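PDB 5ZRU: alpha-1,3-glucanase from Bacillus circulans, which probably hydrolyses the alpha-1,3-linked glucose chains of alpha-1,3-glucan, the chain here being the GH87-type catalytic unit of a longer protein. Local coordinates for residues Gly431-Met436 with Thr456-Ser461; Thr497-Ile502 with Asp526-Ser531. All blocks are in the same frame, centred on the assembly; numbering follows the deposited sequence.

How the contacts relate
Both contacts belong to the parallel beta-helix of the catalytic unit and follow one another along the chain, their centres about 13 Å apart. Contact 1 lies in the buried core at a corner of one coil; contact 2 ties together two loops that leave the coils farther along. They join directly: Ser461 O of contact 1 probably accepts a hydrogen bond from Gln498 N of contact 2 (2.9 Å), and Asn460 O probably accepts one from Gln498 NE2 (3.0 Å). Each lies at a distance from metal: Gly431 is about 12 Å from a bound calcium ion, and the side chain of Gln498 is about 12 Å from that of the calcium ligand Ser50.

Contact 1: residues Gly431-Met436 with Thr456-Ser461; sequences GSAIRM and TTIINS
Ala433 and Ile458 meet inside the parallel beta-helix of the catalytic unit, where the chain turns a corner at Ala433 and Ile434 and faces the end of strand 451-459. The methyl of Ala433 sits among the branches of Ile458, with CB 3.5 Å from Ile458 CG2 and 3.6 Å from Ile458 CG1. The first of these is tighter than usual van der Waals contact. With CG1 beside its backbone N (chi1 -67°) and CG2 anti to that nitrogen, Ile458 presents both branches to the methyl, and CD1 also lies alongside it. Ile434 adds a looser touch: its CB bond points past strand 451-459, yet its end comes back so that Ile434 CD1 lies 4.2 Å from Ile458 CD1, methyl to methyl. Just beyond the strand, Ser461 CB lies 4.0 Å from Ala433 N. The Ser461 hydroxyl folds back along its own chain instead, Ser461 OG donating to Ile459 O at 3.1 Å from above the carbonyl plane, so this buried polar group is satisfied within the turn. Around the corner, Ile425 of strand 424-426 packs on both Ala433 and Ile434, while Ile475 of strand 475-478 and Ile492 of strand 487-495 close on Ile458, continuing the apolar interior of the beta-helix from coil to coil.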
loop_
_atom_site.group_PDB
_atom_site.type_symbol
_atom_site.label_atom_id
_atom_site.label_comp_id
_atom_site.label_asym_id
_atom_site.label_seq_id
_atom_site.Cartn_x
_atom_site.Cartn_y
_atom_site.Cartn_z
ATOM N N GLY A 431 7.904 10.545 3.842
ATOM C CA GLY A 431 8.908 9.638 3.323
ATOM C C GLY A 431 9.241 9.808 1.856
ATOM O O GLY A 431 9.329 10.933 1.362
ATOM N N SER A 432 9.403 8.693 1.151
ATOM C CA SER A 432 10.068 8.664 -0.145
ATOM C C SER A 432 9.266 7.795 -1.097
ATOM O O SER A 432 8.515 6.920 -0.670
ATOM C CB SER A 432 11.490 8.094 -0.026
ATOM O OG SER A 432 12.225 8.769 0.984
ATOM N N ALA A 433 9.434 8.030 -2.401
ATOM C CA ALA A 433 8.912 7.059 -3.355
ATOM C C ALA A 433 9.716 5.772 -3.300
ATOM O O ALA A 433 9.151 4.674 -3.341
ATOM C CB ALA A 433 8.927 7.619 -4.776
ATOM N N ILE A 434 11.038 5.896 -3.186
ATOM C CA ILE A 434 11.969 4.776 -3.184
ATOM C C ILE A 434 12.987 5.015 -2.078
ATOM O O ILE A 434 13.536 6.116 -1.973
ATOM C CB ILE A 434 12.705 4.643 -4.532
ATOM C CG1 ILE A 434 11.761 4.198 -5.645
ATOM C CG2 ILE A 434 13.883 3.673 -4.410
ATOM C CD1 ILE A 434 12.365 4.392 -7.018
ATOM N N ARG A 435 13.261 3.984 -1.271
ATOM C CA ARG A 435 14.342 4.096 -0.307
ATOM C C ARG A 435 15.135 2.798 -0.254
ATOM O O ARG A 435 14.624 1.708 -0.541
ATOM C CB ARG A 435 13.840 4.481 1.101
ATOM C CG ARG A 435 13.245 3.343 1.929
ATOM C CD ARG A 435 12.877 3.847 3.322
ATOM N NE ARG A 435 12.204 2.816 4.111
ATOM C CZ ARG A 435 12.193 2.788 5.440
ATOM N NH1 ARG A 435 12.822 3.734 6.132
ATOM N NH2 ARG A 435 11.561 1.810 6.079
ATOM N N MET A 436 16.412 2.935 0.079
ATOM C CA MET A 436 17.246 1.802 0.453
ATOM C C MET A 436 17.994 2.204 1.710
ATOM O O MET A 436 18.423 3.354 1.825
ATOM C CB MET A 436 18.229 1.432 -0.657
ATOM C CG MET A 436 17.569 1.111 -2.000
ATOM S SD MET A 436 18.786 0.726 -3.285
ATOM C CE MET A 436 19.495 -0.800 -2.678
ATOM N N THR A 456 10.008 4.676 -14.224
ATOM C CA THR A 456 9.141 4.927 -13.081
ATOM C C THR A 456 8.884 6.418 -12.953
ATOM O O THR A 456 9.793 7.228 -13.141
ATOM C CB THR A 456 9.760 4.356 -11.797
ATOM O OG1 THR A 456 9.711 2.922 -11.848
ATOM C CG2 THR A 456 9.016 4.839 -10.540
ATOM N N THR A 457 7.635 6.770 -12.662
ATOM C CA THR A 457 7.214 8.148 -12.453
ATOM C C THR A 457 6.897 8.354 -10.981
ATOM O O THR A 457 6.172 7.553 -10.379
ATOM C CB THR A 457 5.994 8.481 -13.311
ATOM O OG1 THR A 457 6.365 8.369 -14.686
ATOM C CG2 THR A 457 5.490 9.905 -13.037
ATOM N N ILE A 458 7.456 9.420 -10.411
ATOM C CA ILE A 458 7.340 9.751 -8.998
ATOM C C ILE A 458 6.757 11.147 -8.916
ATOM O O ILE A 458 7.241 12.056 -9.601
ATOM C CB ILE A 458 8.712 9.698 -8.298
ATOM C CG1 ILE A 458 9.244 8.266 -8.259
ATOM C CG2 ILE A 458 8.630 10.348 -6.919
ATOM C CD1 ILE A 458 10.753 8.176 -7.954
ATOM N N ILE A 459 5.724 11.328 -8.089
ATOM C CA ILE A 459 4.983 12.587 -8.054
ATOM C C ILE A 459 4.716 12.985 -6.605
ATOM O O ILE A 459 4.223 12.173 -5.814
ATOM C CB ILE A 459 3.650 12.490 -8.831
ATOM C CG1 ILE A 459 3.891 12.071 -10.281
ATOM C CG2 ILE A 459 2.894 13.830 -8.795
ATOM C CD1 ILE A 459 2.599 11.887 -11.091
ATOM N N ASN A 460 5.039 14.237 -6.262
ATOM C CA ASN A 460 4.672 14.826 -4.970
ATOM C C ASN A 460 5.257 14.048 -3.793
ATOM O O ASN A 460 4.633 13.951 -2.733
ATOM C CB ASN A 460 3.150 14.920 -4.804
ATOM C CG ASN A 460 2.488 15.783 -5.846
ATOM O OD1 ASN A 460 3.099 16.685 -6.407
ATOM N ND2 ASN A 460 1.212 15.508 -6.107
ATOM N N SER A 461 6.457 13.500 -3.957
ATOM C CA SER A 461 7.035 12.635 -2.935
ATOM C C SER A 461 8.297 13.266 -2.344
ATOM O O SER A 461 8.672 14.395 -2.666
ATOM C CB SER A 461 7.308 11.241 -3.516
ATOM O OG SER A 461 6.076 10.640 -3.896
#

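Contact 2: residues Thr497-Ile502 with Asp526-Ser531; sequences TQRSAI and DGVLTS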
loop_
_atom_site.group_PDB
_atom_site.type_symbol
_atom_site.label_atom_id
_atom_site.label_comp_id
_atom_site.label_asym_id
_atom_site.label_seq_id
_atom_site.Cartn_x
_atom_site.Cartn_y
_atom_site.Cartn_z
ATOM N N THR A 497 8.801 17.390 -6.260
ATOM C CA THR A 497 9.298 16.819 -5.016
ATOM C C THR A 497 9.193 17.829 -3.873
ATOM O O THR A 497 9.404 19.032 -4.057
ATOM C CB THR A 497 10.743 16.353 -5.201
ATOM O OG1 THR A 497 10.763 15.212 -6.079
ATOM C CG2 THR A 497 11.378 15.975 -3.859
ATOM N N GLN A 498 8.851 17.321 -2.685
ATOM C CA GLN A 498 8.638 18.179 -1.520
ATOM C C GLN A 498 9.930 18.860 -1.088
ATOM O O GLN A 498 9.978 20.088 -0.952
ATOM C CB GLN A 498 8.036 17.350 -0.374
ATOM C CG GLN A 498 6.692 16.695 -0.768
ATOM C CD GLN A 498 6.007 15.969 0.380
ATOM O OE1 GLN A 498 6.211 16.293 1.551
ATOM N NE2 GLN A 498 5.188 14.974 0.042
ATOM N N ARG A 499 10.985 18.081 -0.842
ATOM C CA ARG A 499 12.284 18.669 -0.519
ATOM C C ARG A 499 13.268 18.333 -1.642
ATOM O O ARG A 499 13.094 18.821 -2.758
ATOM C CB ARG A 499 12.774 18.201 0.862
ATOM C CG ARG A 499 13.967 19.025 1.412
ATOM C CD ARG A 499 13.627 20.530 1.570
ATOM N NE ARG A 499 14.695 21.255 2.272
ATOM C CZ ARG A 499 14.855 21.236 3.594
ATOM N NH1 ARG A 499 14.010 20.552 4.351
ATOM N NH2 ARG A 499 15.852 21.913 4.165
ATOM N N SER A 500 14.294 17.516 -1.400
ATOM C CA SER A 500 15.246 17.197 -2.461
ATOM C C SER A 500 14.839 15.931 -3.213
ATOM O O SER A 500 14.312 14.984 -2.625
ATOM C CB SER A 500 16.670 17.045 -1.908
ATOM O OG SER A 500 17.144 18.289 -1.407
ATOM N N ALA A 501 15.085 15.922 -4.527
ATOM C CA ALA A 501 14.651 14.787 -5.345
ATOM C C ALA A 501 15.443 13.520 -5.027
ATOM O O ALA A 501 14.867 12.438 -4.873
ATOM C CB ALA A 501 14.767 15.128 -6.836
ATOM N N ILE A 502 16.765 13.620 -4.954
ATOM C CA ILE A 502 17.621 12.463 -4.704
ATOM C C ILE A 502 18.537 12.797 -3.535
ATOM O O ILE A 502 19.222 13.826 -3.565
ATOM C CB ILE A 502 18.447 12.089 -5.947
ATOM C CG1 ILE A 502 17.524 11.840 -7.139
ATOM C CG2 ILE A 502 19.290 10.849 -5.682
ATOM C CD1 ILE A 502 18.278 11.704 -8.445
ATOM N N ASP A 526 7.856 22.074 -0.853
ATOM C CA ASP A 526 7.258 22.357 0.452
ATOM C C ASP A 526 7.737 23.671 1.059
ATOM O O ASP A 526 7.173 24.093 2.074
ATOM C CB ASP A 526 7.488 21.208 1.463
ATOM C CG ASP A 526 8.961 20.939 1.786
ATOM O OD1 ASP A 526 9.845 21.781 1.522
ATOM O OD2 ASP A 526 9.231 19.823 2.303
ATOM N N GLY A 527 8.743 24.321 0.472
ATOM C CA GLY A 527 9.235 25.589 0.980
ATOM C C GLY A 527 9.989 25.516 2.289
ATOM O O GLY A 527 10.364 26.558 2.829
ATOM N N VAL A 528 10.220 24.322 2.818
ATOM C CA VAL A 528 10.887 24.167 4.107
ATOM C C VAL A 528 12.383 24.384 3.925
ATOM O O VAL A 528 12.989 23.863 2.985
ATOM C CB VAL A 528 10.598 22.780 4.705
ATOM C CG1 VAL A 528 11.400 22.567 6.002
ATOM C CG2 VAL A 528 9.106 22.627 4.966
ATOM N N LEU A 529 12.984 25.163 4.827
ATOM C CA LEU A 529 14.412 25.423 4.770
ATOM C C LEU A 529 15.191 24.790 5.914
ATOM O O LEU A 529 16.383 24.520 5.750
ATOM C CB LEU A 529 14.673 26.938 4.754
ATOM C CG LEU A 529 14.008 27.699 3.602
ATOM C CD1 LEU A 529 14.210 29.199 3.747
ATOM C CD2 LEU A 529 14.547 27.204 2.250
ATOM N N THR A 530 14.554 24.538 7.055
ATOM C CA THR A 530 15.247 23.885 8.157
ATOM C C THR A 530 15.664 22.477 7.749
ATOM O O THR A 530 15.050 21.852 6.877
ATOM C CB THR A 530 14.359 23.843 9.404
ATOM O OG1 THR A 530 13.096 23.251 9.077
ATOM C CG2 THR A 530 14.103 25.245 9.926
ATOM N N SER A 531 16.723 21.978 8.385
ATOM C CA SER A 531 17.309 20.704 7.994
ATOM C C SER A 531 17.727 19.915 9.223
ATOM O O SER A 531 18.336 20.460 10.152
ATOM C CB SER A 531 18.521 20.914 7.062
ATOM O OG SER A 531 19.209 19.696 6.807
HETATM O O HOH W 1 7.497 17.989 3.292
#
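Arg499 reaches from one beta-helix loop to the backbone of another, Asp526-Ser531, where an Asx turn at Asp526 starts the bend and carbonyl groups receive the guanidinium. The loops are first joined through backbone: Asp526 N donates to Gln498 O at 2.9 Å, nearly straight at 171° and on a lone pair. Asp526 OD1 accepts from Val528 N at 2.9 Å, met from above the carboxylate plane, which closes the turn. Arg499 extends with CG anti to its backbone N and then bends at chi2 (60°), bringing the guanidinium up to the backbone carbonyls of Val528 and Thr530. There NH1 and NH2 grip a single atom end-on: Thr530 O lies 3.0 Å from Arg499 NH1 and 2.8 Å from Arg499 NH2, close to the guanidinium plane. Val528 O stands 3.2 Å above that plane, over its centre, so one carbonyl holds the edge and another lies over a face, too poorly angled to Arg499 NE for a hydrogen bond. Val528 CG1 meets Arg499 NH1 at 3.7 Å. The carboxylate of Asp526 is turned 62° from the guanidinium, and no salt bridge forms between them. Ser464 OG links the two groups from outside, bonding to both Arg499 NH1 and Asp526 OD2, and His537 O takes a further bond from Arg499 NH2. A leucine here removes both donors to Thr530 O, and the bend at Val528-Thr530 would probably be less firmly tied to the neighbouring loop. Gln498 NE2 is engaged by Asn460 O, and Gln498 OE1 serves this contact through a water that donates to Gln498 OE1 and to Asp526 OD2, at 2.7 Å from each.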